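Local coordinates for protein potential RNA-dependent RNA polymerase (Human picobirnavirus, PDB 5I61) that polymerises RNA on an RNA template from ribonucleoside triphosphates, releasing diphosphate, and probably serves both transcription and replication of the viral genome, at residues P232-M237 with Q355-D360; E238-R243 with L399-H404; R123-S128 with Q288-W293. One frame throughout, in Å; residues are numbered along the deposited sequence.

Contact 1 (P232-M237 with Q355-D360); sequences PAWVSM and QCLGDD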
loop_
_atom_site.group_PDB
_atom_site.type_symbol
_atom_site.label_atom_id
_atom_site.label_comp_id
_atom_site.label_asym_id
_atom_site.label_seq_id
_atom_site.Cartn_x
_atom_site.Cartn_y
_atom_site.Cartn_z
ATOM N N PRO B 232 -7.901 10.893 5.226
ATOM C CA PRO B 232 -8.302 11.317 3.870
ATOM C C PRO B 232 -7.879 10.334 2.785
ATOM O O PRO B 232 -8.637 10.117 1.829
ATOM C CB PRO B 232 -7.623 12.691 3.711
ATOM C CG PRO B 232 -7.367 13.177 5.079
ATOM C CD PRO B 232 -7.123 11.933 5.927
ATOM N N ALA B 233 -6.710 9.704 2.921
ATOM C CA ALA B 233 -6.244 8.802 1.875
ATOM C C ALA B 233 -7.109 7.548 1.736
ATOM O O ALA B 233 -7.011 6.864 0.720
ATOM C CB ALA B 233 -4.789 8.412 2.125
ATOM N N TRP B 234 -7.946 7.224 2.721
ATOM C CA TRP B 234 -8.944 6.165 2.540
ATOM C C TRP B 234 -10.159 6.633 1.736
ATOM O O TRP B 234 -10.952 5.796 1.276
ATOM C CB TRP B 234 -9.413 5.628 3.910
ATOM C CG TRP B 234 -8.368 4.799 4.613
ATOM C CD1 TRP B 234 -7.223 4.312 4.068
ATOM C CD2 TRP B 234 -8.377 4.360 5.981
ATOM N NE1 TRP B 234 -6.515 3.596 5.000
ATOM C CE2 TRP B 234 -7.198 3.604 6.183
ATOM C CE3 TRP B 234 -9.282 4.494 7.041
ATOM C CZ2 TRP B 234 -6.885 3.007 7.411
ATOM C CZ3 TRP B 234 -8.957 3.914 8.273
ATOM C CH2 TRP B 234 -7.768 3.184 8.445
ATOM N N VAL B 235 -10.328 7.944 1.556
ATOM C CA VAL B 235 -11.430 8.484 0.770
ATOM C C VAL B 235 -10.976 8.659 -0.673
ATOM O O VAL B 235 -11.423 7.914 -1.550
ATOM C CB VAL B 235 -11.944 9.797 1.383
ATOM C CG1 VAL B 235 -13.165 10.278 0.670
ATOM C CG2 VAL B 235 -12.287 9.573 2.820
ATOM N N SER B 236 -10.073 9.609 -0.932
ATOM C CA SER B 236 -9.630 9.920 -2.294
ATOM C C SER B 236 -8.401 10.806 -2.212
ATOM O O SER B 236 -8.079 11.342 -1.155
ATOM C CB SER B 236 -10.711 10.645 -3.107
ATOM O OG SER B 236 -11.069 11.877 -2.495
HETATM N N MSE B 237 -7.757 11.014 -3.359
HETATM C CA MSE B 237 -6.615 11.919 -3.434
HETATM C C MSE B 237 -7.083 13.373 -3.304
HETATM O O MSE B 237 -6.345 14.226 -2.818
HETATM C CB MSE B 237 -5.827 11.723 -4.730
HETATM C CG MSE B 237 -4.969 10.436 -4.802
HETATM SE SE MSE B 237 -4.165 9.656 -3.133
HETATM C CE MSE B 237 -3.147 11.091 -2.394
ATOM N N GLN B 355 -1.245 14.400 8.277
ATOM C CA GLN B 355 -1.797 13.187 7.661
ATOM C C GLN B 355 -0.819 12.028 7.811
ATOM O O GLN B 355 0.402 12.228 7.828
ATOM C CB GLN B 355 -2.102 13.380 6.140
ATOM C CG GLN B 355 -3.258 14.319 5.863
ATOM C CD GLN B 355 -3.695 14.336 4.385
ATOM O OE1 GLN B 355 -4.419 13.425 3.929
ATOM N NE2 GLN B 355 -3.289 15.392 3.646
ATOM N N CYS B 356 -1.357 10.812 7.873
ATOM C CA CYS B 356 -0.492 9.654 7.761
ATOM C C CYS B 356 -1.271 8.471 7.210
ATOM O O CYS B 356 -2.504 8.414 7.293
ATOM C CB CYS B 356 0.144 9.293 9.107
ATOM S SG CYS B 356 -1.049 8.931 10.452
ATOM N N LEU B 357 -0.527 7.531 6.632
ATOM C CA LEU B 357 -1.088 6.336 6.017
ATOM C C LEU B 357 0.025 5.299 5.991
ATOM O O LEU B 357 1.051 5.517 5.335
ATOM C CB LEU B 357 -1.602 6.631 4.604
ATOM C CG LEU B 357 -2.581 5.678 3.875
ATOM C CD1 LEU B 357 -1.984 4.342 3.537
ATOM C CD2 LEU B 357 -3.899 5.484 4.603
ATOM N N GLY B 358 -0.183 4.185 6.689
ATOM C CA GLY B 358 0.866 3.197 6.890
ATOM C C GLY B 358 2.211 3.823 7.211
ATOM O O GLY B 358 2.364 4.494 8.237
ATOM N N ASP B 359 3.193 3.639 6.333
ATOM C CA ASP B 359 4.548 4.082 6.633
ATOM C C ASP B 359 4.861 5.499 6.134
ATOM O O ASP B 359 6.031 5.883 6.146
ATOM C CB ASP B 359 5.577 3.081 6.064
ATOM C CG ASP B 359 5.719 3.157 4.546
ATOM O OD1 ASP B 359 5.000 3.934 3.902
ATOM O OD2 ASP B 359 6.559 2.418 3.981
ATOM N N ASP B 360 3.866 6.274 5.705
ATOM C CA ASP B 360 4.069 7.574 5.063
ATOM C C ASP B 360 3.316 8.638 5.851
ATOM O O ASP B 360 2.126 8.473 6.144
ATOM C CB ASP B 360 3.563 7.530 3.611
ATOM C CG ASP B 360 4.154 8.599 2.729
ATOM O OD1 ASP B 360 4.763 9.563 3.205
ATOM O OD2 ASP B 360 3.984 8.492 1.510
HETATM O O HOH W 1 -4.390 10.748 4.793
#
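P232 and Q355 meet where the short helical turn 232-235 lies against motif C of the viral polymerase palm, the β-hairpin whose bend carries the G358-D359-D360 signature. The proline ring turns its CB and CG to the side-chain oxygen of Q355, with CG 3.2 Å from OE1. Having no N-H to donate, proline suits the first turn of a helix, and its own carbonyl oxygen receives the backbone N-H groups of both V235 and S236. Q355 reaches across because its CG lies anti to the carbonyl carbon (chi1 -69°) and the chain then runs on extended. The amide is held at both atoms: NE2 bonds the backbone oxygen of V240, while OE1 accepts from a water at 2.8 Å. That water in turn takes the backbone N-H of A233, at 3.2 Å from N. The small methyl of A233 lets the strand come close, its CB resting 3.9 Å from CG of L357. L357 belongs on this side because strand 355-357 alternates: Q355 and L357 face the helical turn, while C356 points to helix 327-344. Past L357 the strand bends in a type II' turn, and G358, at its second position, adopts a positive phi (42°) that glycine accepts readily. Beyond A233, the indole of W234 swings toward the same leucine, CD2 of L357 approaching the pyrrole part obliquely, 3.6 Å from CD1 and closer still to NE1. The leucine methyl is only an apolar neighbour there, since NE1 donates to the backbone oxygen of T504. At the far end of the first segment S236 is the N-cap of the next helix, its OG hydrogen-bonded to the backbone N of A239.

Contact 2 (E238-R243 with L399-H404); sequences EAVDRR and LRRWHH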
loop_
_atom_site.group_PDB
_atom_site.type_symbol
_atom_site.label_atom_id
_atom_site.label_comp_id
_atom_site.label_asym_id
_atom_site.label_seq_id
_atom_site.Cartn_x
_atom_site.Cartn_y
_atom_site.Cartn_z
ATOM N N GLU B 238 -8.331 13.640 -3.702
ATOM C CA GLU B 238 -8.867 14.981 -3.550
ATOM C C GLU B 238 -9.124 15.306 -2.081
ATOM O O GLU B 238 -8.916 16.454 -1.654
ATOM C CB GLU B 238 -10.121 15.132 -4.413
ATOM C CG GLU B 238 -9.764 15.146 -5.931
ATOM C CD GLU B 238 -9.220 13.801 -6.453
ATOM O OE1 GLU B 238 -8.367 13.822 -7.374
ATOM O OE2 GLU B 238 -9.657 12.736 -5.942
ATOM N N ALA B 239 -9.486 14.295 -1.283
ATOM C CA ALA B 239 -9.596 14.491 0.157
ATOM C C ALA B 239 -8.220 14.700 0.793
ATOM O O ALA B 239 -8.079 15.468 1.757
ATOM C CB ALA B 239 -10.316 13.298 0.789
ATOM N N VAL B 240 -7.203 14.000 0.292
ATOM C CA VAL B 240 -5.843 14.271 0.735
ATOM C C VAL B 240 -5.482 15.715 0.433
ATOM O O VAL B 240 -4.981 16.450 1.304
ATOM C CB VAL B 240 -4.861 13.282 0.076
ATOM C CG1 VAL B 240 -3.432 13.691 0.379
ATOM C CG2 VAL B 240 -5.141 11.848 0.559
ATOM N N ASP B 241 -5.736 16.137 -0.820
ATOM C CA ASP B 241 -5.428 17.501 -1.262
ATOM C C ASP B 241 -6.081 18.542 -0.362
ATOM O O ASP B 241 -5.468 19.568 -0.039
ATOM C CB ASP B 241 -5.896 17.740 -2.711
ATOM C CG ASP B 241 -5.159 16.886 -3.761
ATOM O OD1 ASP B 241 -4.004 16.444 -3.526
ATOM O OD2 ASP B 241 -5.752 16.694 -4.851
ATOM N N ARG B 242 -7.330 18.303 0.053
ATOM C CA ARG B 242 -8.017 19.343 0.800
ATOM C C ARG B 242 -7.413 19.517 2.184
ATOM O O ARG B 242 -7.313 20.645 2.675
ATOM C CB ARG B 242 -9.507 19.048 0.909
ATOM C CG ARG B 242 -10.235 20.202 1.616
ATOM C CD ARG B 242 -11.701 19.921 1.760
ATOM N NE ARG B 242 -12.102 19.053 0.673
ATOM C CZ ARG B 242 -12.335 17.766 0.791
ATOM N NH1 ARG B 242 -12.182 17.165 2.010
ATOM N NH2 ARG B 242 -12.695 17.075 -0.308
ATOM N N ARG B 243 -6.962 18.418 2.796
ATOM C CA ARG B 243 -6.350 18.482 4.110
ATOM C C ARG B 243 -4.915 19.003 4.034
ATOM O O ARG B 243 -4.473 19.712 4.957
ATOM C CB ARG B 243 -6.425 17.103 4.760
ATOM C CG ARG B 243 -5.849 17.076 6.141
ATOM C CD ARG B 243 -6.527 16.088 7.044
ATOM N NE ARG B 243 -7.984 16.245 7.131
ATOM C CZ ARG B 243 -8.786 15.358 7.728
ATOM N NH1 ARG B 243 -8.276 14.255 8.281
ATOM N NH2 ARG B 243 -10.089 15.566 7.769
ATOM N N LEU B 399 2.431 10.241 -0.203
ATOM C CA LEU B 399 1.862 9.246 -1.108
ATOM C C LEU B 399 2.423 9.422 -2.522
ATOM O O LEU B 399 1.704 9.362 -3.520
ATOM C CB LEU B 399 0.334 9.290 -1.073
ATOM C CG LEU B 399 -0.226 9.097 0.348
ATOM C CD1 LEU B 399 -1.749 9.035 0.371
ATOM C CD2 LEU B 399 0.378 7.899 1.059
ATOM N N ARG B 400 3.737 9.656 -2.587
ATOM C CA ARG B 400 4.486 9.918 -3.817
ATOM C C ARG B 400 3.910 11.064 -4.657
ATOM O O ARG B 400 4.039 11.096 -5.894
ATOM C CB ARG B 400 4.652 8.636 -4.622
ATOM C CG ARG B 400 5.533 7.650 -3.844
ATOM C CD ARG B 400 6.069 6.678 -4.825
ATOM N NE ARG B 400 5.315 5.449 -4.751
ATOM C CZ ARG B 400 4.526 4.979 -5.692
ATOM N NH1 ARG B 400 4.207 5.670 -6.828
ATOM N NH2 ARG B 400 3.912 3.838 -5.514
ATOM N N ARG B 401 3.331 12.062 -4.003
ATOM C CA ARG B 401 2.946 13.272 -4.706
ATOM C C ARG B 401 3.600 14.501 -4.081
ATOM O O ARG B 401 3.810 14.570 -2.868
ATOM C CB ARG B 401 1.429 13.440 -4.717
ATOM C CG ARG B 401 0.661 12.383 -5.485
ATOM C CD ARG B 401 -0.703 12.294 -4.844
ATOM N NE ARG B 401 -1.722 13.002 -5.590
ATOM C CZ ARG B 401 -2.764 13.633 -5.055
ATOM N NH1 ARG B 401 -2.923 13.695 -3.737
ATOM N NH2 ARG B 401 -3.639 14.237 -5.858
ATOM N N TRP B 402 3.903 15.477 -4.924
ATOM C CA TRP B 402 4.399 16.769 -4.466
ATOM C C TRP B 402 3.235 17.732 -4.304
ATOM O O TRP B 402 2.272 17.701 -5.072
ATOM C CB TRP B 402 5.427 17.299 -5.473
ATOM C CG TRP B 402 6.010 18.661 -5.304
ATOM C CD1 TRP B 402 7.157 18.982 -4.645
ATOM C CD2 TRP B 402 5.537 19.882 -5.904
ATOM N NE1 TRP B 402 7.425 20.334 -4.780
ATOM C CE2 TRP B 402 6.443 20.907 -5.544
ATOM C CE3 TRP B 402 4.437 20.208 -6.707
ATOM C CZ2 TRP B 402 6.286 22.245 -5.978
ATOM C CZ3 TRP B 402 4.286 21.537 -7.140
ATOM C CH2 TRP B 402 5.201 22.530 -6.772
ATOM N N HIS B 403 3.305 18.537 -3.262
ATOM C CA HIS B 403 2.328 19.575 -2.960
ATOM C C HIS B 403 3.105 20.831 -2.601
ATOM O O HIS B 403 4.155 20.749 -1.957
ATOM C CB HIS B 403 1.428 19.222 -1.752
ATOM C CG HIS B 403 0.648 17.949 -1.889
ATOM N ND1 HIS B 403 -0.687 17.926 -2.245
ATOM C CD2 HIS B 403 0.999 16.656 -1.663
ATOM C CE1 HIS B 403 -1.121 16.675 -2.243
ATOM N NE2 HIS B 403 -0.123 15.887 -1.883
ATOM N N HIS B 404 2.578 21.990 -2.976
ATOM C CA HIS B 404 3.209 23.256 -2.633
ATOM C C HIS B 404 2.131 24.211 -2.164
ATOM O O HIS B 404 1.026 24.210 -2.716
ATOM C CB HIS B 404 3.963 23.863 -3.843
ATOM C CG HIS B 404 4.895 24.981 -3.492
ATOM N ND1 HIS B 404 4.452 26.229 -3.106
ATOM C CD2 HIS B 404 6.246 25.045 -3.488
ATOM C CE1 HIS B 404 5.490 27.012 -2.873
ATOM N NE2 HIS B 404 6.592 26.319 -3.097
#
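D241 and R401 form the ionic part of this contact, a salt bridge between helix 237-250 and strand 401-404. The two side chains cross at about a right angle, yet their carboxylate and guanidinium planes are tilted by only 25°, so two nitrogens can face two oxygens. NH1 of R401 lies 3.0 Å from OD1 of D241, but the N-H is poorly aimed and the hydrogen bond is weak. The second bond is straighter though longer, NH2 of R401 to OD2 of D241 at 3.4 Å, and is weak as well. Arginine suits the site because its long chain spans the gap to the helix, and the bend at chi3 (101°) turns the guanidinium to D241. OD1 has further company, with a weak hydrogen bond from the backbone N of G415.

A ring C-H edge supplies the next approach: CE1 of H403 meets OD1 of D241 at 3.2 Å, with the oxygen in the plane of the imidazole. The neighbouring ring atom ND1 is hydrogen-bonded to the carbonyl oxygen of C413, which fixes the ring's rotation. R401 and H403 are two apart on the strand and therefore face the helix together. The strand pairs with 395-398 in a hairpin that comes after motif C in the chain, consistent with motif E of RNA-dependent RNA polymerases, at the palm-thumb junction. L399 and R400 make its tight bend, both with positive phi.

Apolar packing is thinner. V240, one residue before D241, points at the hairpin, and its branched side chain suits a place with two neighbours. Its CG2 touches CD1 of L399 loosely, at 4.4 Å. The other methyl, CG1, lies by the edge of the R401 guanidinium, 4.1 Å from NH1.

Contact 3 (R123-S128 with Q288-W293); sequences RLRLRS and QEAVDW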
loop_
_atom_site.group_PDB
_atom_site.type_symbol
_atom_site.label_atom_id
_atom_site.label_comp_id
_atom_site.label_asym_id
_atom_site.label_seq_id
_atom_site.Cartn_x
_atom_site.Cartn_y
_atom_site.Cartn_z
ATOM N N ARG B 123 -19.764 3.465 17.797
ATOM C CA ARG B 123 -18.853 2.351 18.023
ATOM C C ARG B 123 -19.060 1.244 16.994
ATOM O O ARG B 123 -20.177 0.971 16.556
ATOM C CB ARG B 123 -19.020 1.795 19.431
ATOM C CG ARG B 123 -18.664 2.784 20.537
ATOM C CD ARG B 123 -17.275 3.376 20.356
ATOM N NE ARG B 123 -17.294 4.842 20.440
ATOM C CZ ARG B 123 -16.237 5.595 20.748
ATOM N NH1 ARG B 123 -15.076 5.013 21.024
ATOM N NH2 ARG B 123 -16.344 6.926 20.803
ATOM N N LEU B 124 -17.967 0.620 16.594
ATOM C CA LEU B 124 -18.025 -0.432 15.600
ATOM C C LEU B 124 -18.590 -1.713 16.186
ATOM O O LEU B 124 -18.326 -2.062 17.340
ATOM C CB LEU B 124 -16.638 -0.709 15.032
ATOM C CG LEU B 124 -15.955 0.560 14.558
ATOM C CD1 LEU B 124 -14.577 0.183 14.020
ATOM C CD2 LEU B 124 -16.813 1.271 13.512
ATOM N N ARG B 125 -19.364 -2.408 15.363
ATOM C CA ARG B 125 -19.814 -3.762 15.591
ATOM C C ARG B 125 -19.173 -4.642 14.522
ATOM O O ARG B 125 -18.916 -4.187 13.409
ATOM C CB ARG B 125 -21.374 -3.873 15.520
ATOM C CG ARG B 125 -22.132 -3.640 16.839
ATOM C CD ARG B 125 -21.586 -4.565 17.923
ATOM N NE ARG B 125 -21.347 -5.894 17.365
ATOM C CZ ARG B 125 -20.205 -6.584 17.395
ATOM N NH1 ARG B 125 -19.075 -6.051 17.966
ATOM N NH2 ARG B 125 -20.167 -7.784 16.836
ATOM N N LEU B 126 -18.921 -5.905 14.842
ATOM C CA LEU B 126 -18.437 -6.807 13.809
ATOM C C LEU B 126 -19.524 -7.035 12.774
ATOM O O LEU B 126 -20.713 -7.142 13.090
ATOM C CB LEU B 126 -17.975 -8.148 14.391
ATOM C CG LEU B 126 -16.588 -8.314 15.031
ATOM C CD1 LEU B 126 -16.441 -7.514 16.304
ATOM C CD2 LEU B 126 -16.313 -9.794 15.320
ATOM N N ARG B 127 -19.105 -7.065 11.522
ATOM C CA ARG B 127 -19.962 -7.480 10.430
ATOM C C ARG B 127 -19.979 -9.008 10.362
ATOM O O ARG B 127 -18.965 -9.659 10.633
ATOM C CB ARG B 127 -19.431 -6.857 9.146
ATOM C CG ARG B 127 -19.911 -7.455 7.847
ATOM C CD ARG B 127 -19.298 -6.653 6.704
ATOM N NE ARG B 127 -19.967 -5.355 6.578
ATOM C CZ ARG B 127 -19.575 -4.378 5.759
ATOM N NH1 ARG B 127 -18.499 -4.540 4.984
ATOM N NH2 ARG B 127 -20.272 -3.250 5.709
ATOM N N SER B 128 -21.138 -9.581 10.031
ATOM C CA SER B 128 -21.270 -11.035 10.008
ATOM C C SER B 128 -20.313 -11.659 8.992
ATOM O O SER B 128 -19.900 -11.023 8.015
ATOM C CB SER B 128 -22.702 -11.442 9.659
ATOM O OG SER B 128 -22.885 -11.305 8.253
ATOM N N GLN B 288 -19.416 -7.977 23.129
ATOM C CA GLN B 288 -18.610 -9.085 23.636
ATOM C C GLN B 288 -17.821 -9.756 22.514
ATOM O O GLN B 288 -16.650 -10.109 22.701
ATOM C CB GLN B 288 -19.495 -10.091 24.378
ATOM C CG GLN B 288 -18.756 -10.932 25.432
ATOM C CD GLN B 288 -17.876 -10.109 26.396
ATOM O OE1 GLN B 288 -18.305 -9.104 26.968
ATOM N NE2 GLN B 288 -16.630 -10.551 26.570
ATOM N N GLU B 289 -18.432 -9.906 21.334
ATOM C CA GLU B 289 -17.714 -10.463 20.188
ATOM C C GLU B 289 -16.443 -9.684 19.873
ATOM O O GLU B 289 -15.437 -10.280 19.476
ATOM C CB GLU B 289 -18.603 -10.487 18.953
ATOM C CG GLU B 289 -20.062 -10.705 19.231
ATOM C CD GLU B 289 -20.903 -10.375 18.016
ATOM O OE1 GLU B 289 -20.514 -10.807 16.879
ATOM O OE2 GLU B 289 -21.934 -9.660 18.188
ATOM N N ALA B 290 -16.476 -8.347 20.028
ATOM C CA ALA B 290 -15.292 -7.524 19.784
ATOM C C ALA B 290 -14.187 -7.840 20.781
ATOM O O ALA B 290 -13.003 -7.905 20.405
ATOM C CB ALA B 290 -15.647 -6.039 19.853
ATOM N N VAL B 291 -14.555 -8.026 22.058
ATOM C CA VAL B 291 -13.578 -8.412 23.071
ATOM C C VAL B 291 -12.956 -9.740 22.678
ATOM O O VAL B 291 -11.733 -9.908 22.709
ATOM C CB VAL B 291 -14.234 -8.461 24.471
ATOM C CG1 VAL B 291 -13.357 -9.207 25.481
ATOM C CG2 VAL B 291 -14.540 -7.048 24.987
ATOM N N ASP B 292 -13.791 -10.681 22.229
ATOM C CA ASP B 292 -13.296 -11.952 21.725
ATOM C C ASP B 292 -12.364 -11.748 20.528
ATOM O O ASP B 292 -11.284 -12.356 20.452
ATOM C CB ASP B 292 -14.489 -12.821 21.346
ATOM C CG ASP B 292 -14.064 -14.161 20.789
ATOM O OD1 ASP B 292 -13.199 -14.790 21.428
ATOM O OD2 ASP B 292 -14.572 -14.588 19.719
ATOM N N TRP B 293 -12.766 -10.880 19.588
ATOM C CA TRP B 293 -11.953 -10.617 18.410
ATOM C C TRP B 293 -10.583 -10.062 18.805
ATOM O O TRP B 293 -9.549 -10.522 18.294
ATOM C CB TRP B 293 -12.713 -9.662 17.480
ATOM C CG TRP B 293 -12.052 -9.368 16.160
ATOM C CD1 TRP B 293 -12.300 -9.981 14.968
ATOM C CD2 TRP B 293 -11.064 -8.354 15.896
ATOM N NE1 TRP B 293 -11.515 -9.430 13.981
ATOM C CE2 TRP B 293 -10.752 -8.425 14.523
ATOM C CE3 TRP B 293 -10.427 -7.385 16.688
ATOM C CZ2 TRP B 293 -9.806 -7.582 13.917
ATOM C CZ3 TRP B 293 -9.495 -6.527 16.087
ATOM C CH2 TRP B 293 -9.192 -6.638 14.704
#
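NH2 of R125 sits 2.9 Å from OE2 of E289 in a salt bridge that joins an extended segment, 123-128, to the first turn of helix 288-296. In the polymerase sequence this helix lies between motif A and motif B. The same nitrogen is 3.0 Å from OE1 of E289, because it stands over the flat of the carboxylate. From there it is held by charge and not by a directed hydrogen bond; the guanidinium and carboxylate planes are, besides, 53° apart. R125 reaches this place by bending at chi2 (-54°) and chi3, which folds the chain back to the helix. Its other terminal nitrogen, NH1, donates to the backbone oxygen of T286 and passes the methyl of A290 at the edge of the guanidinium. The bridge lies at the outer margin, where two long charged side chains are at home.

Inward from it, L126 supplies the apolar part and points straight at the helix. Its CD1 lies on the backbone of A290, 3.7 Å from CA, an approach that the small side chain of alanine permits. The second branch of the leucine goes to W293, one helical turn after E289. Large and buried, the indole closes the contact: NE1 bonds the backbone oxygen of R213, and CD1 receives CD2 of L126 obliquely at 4.0 Å.

In the fold
From the N terminus, contact 3 opens first, at 123-128, and closes at 288-293. Meanwhile 232-237 and 238-243, two consecutive pieces of chain, have opened contacts 1 and 2, which close later at 355-360 and 399-404. Every pair of contacts therefore crosses, and none nests inside another. Contact 1 sets a helical turn on the motif C hairpin; contact 2 attaches the following helix to the next hairpin. The two adjoin, their centres about 9 Å apart, and D360 OD2 bonds L399 N. Contact 3 stands apart, its centre about 25 Å from that of contact 1, and holds helix 288-296 to the extended chain before helix 129-135.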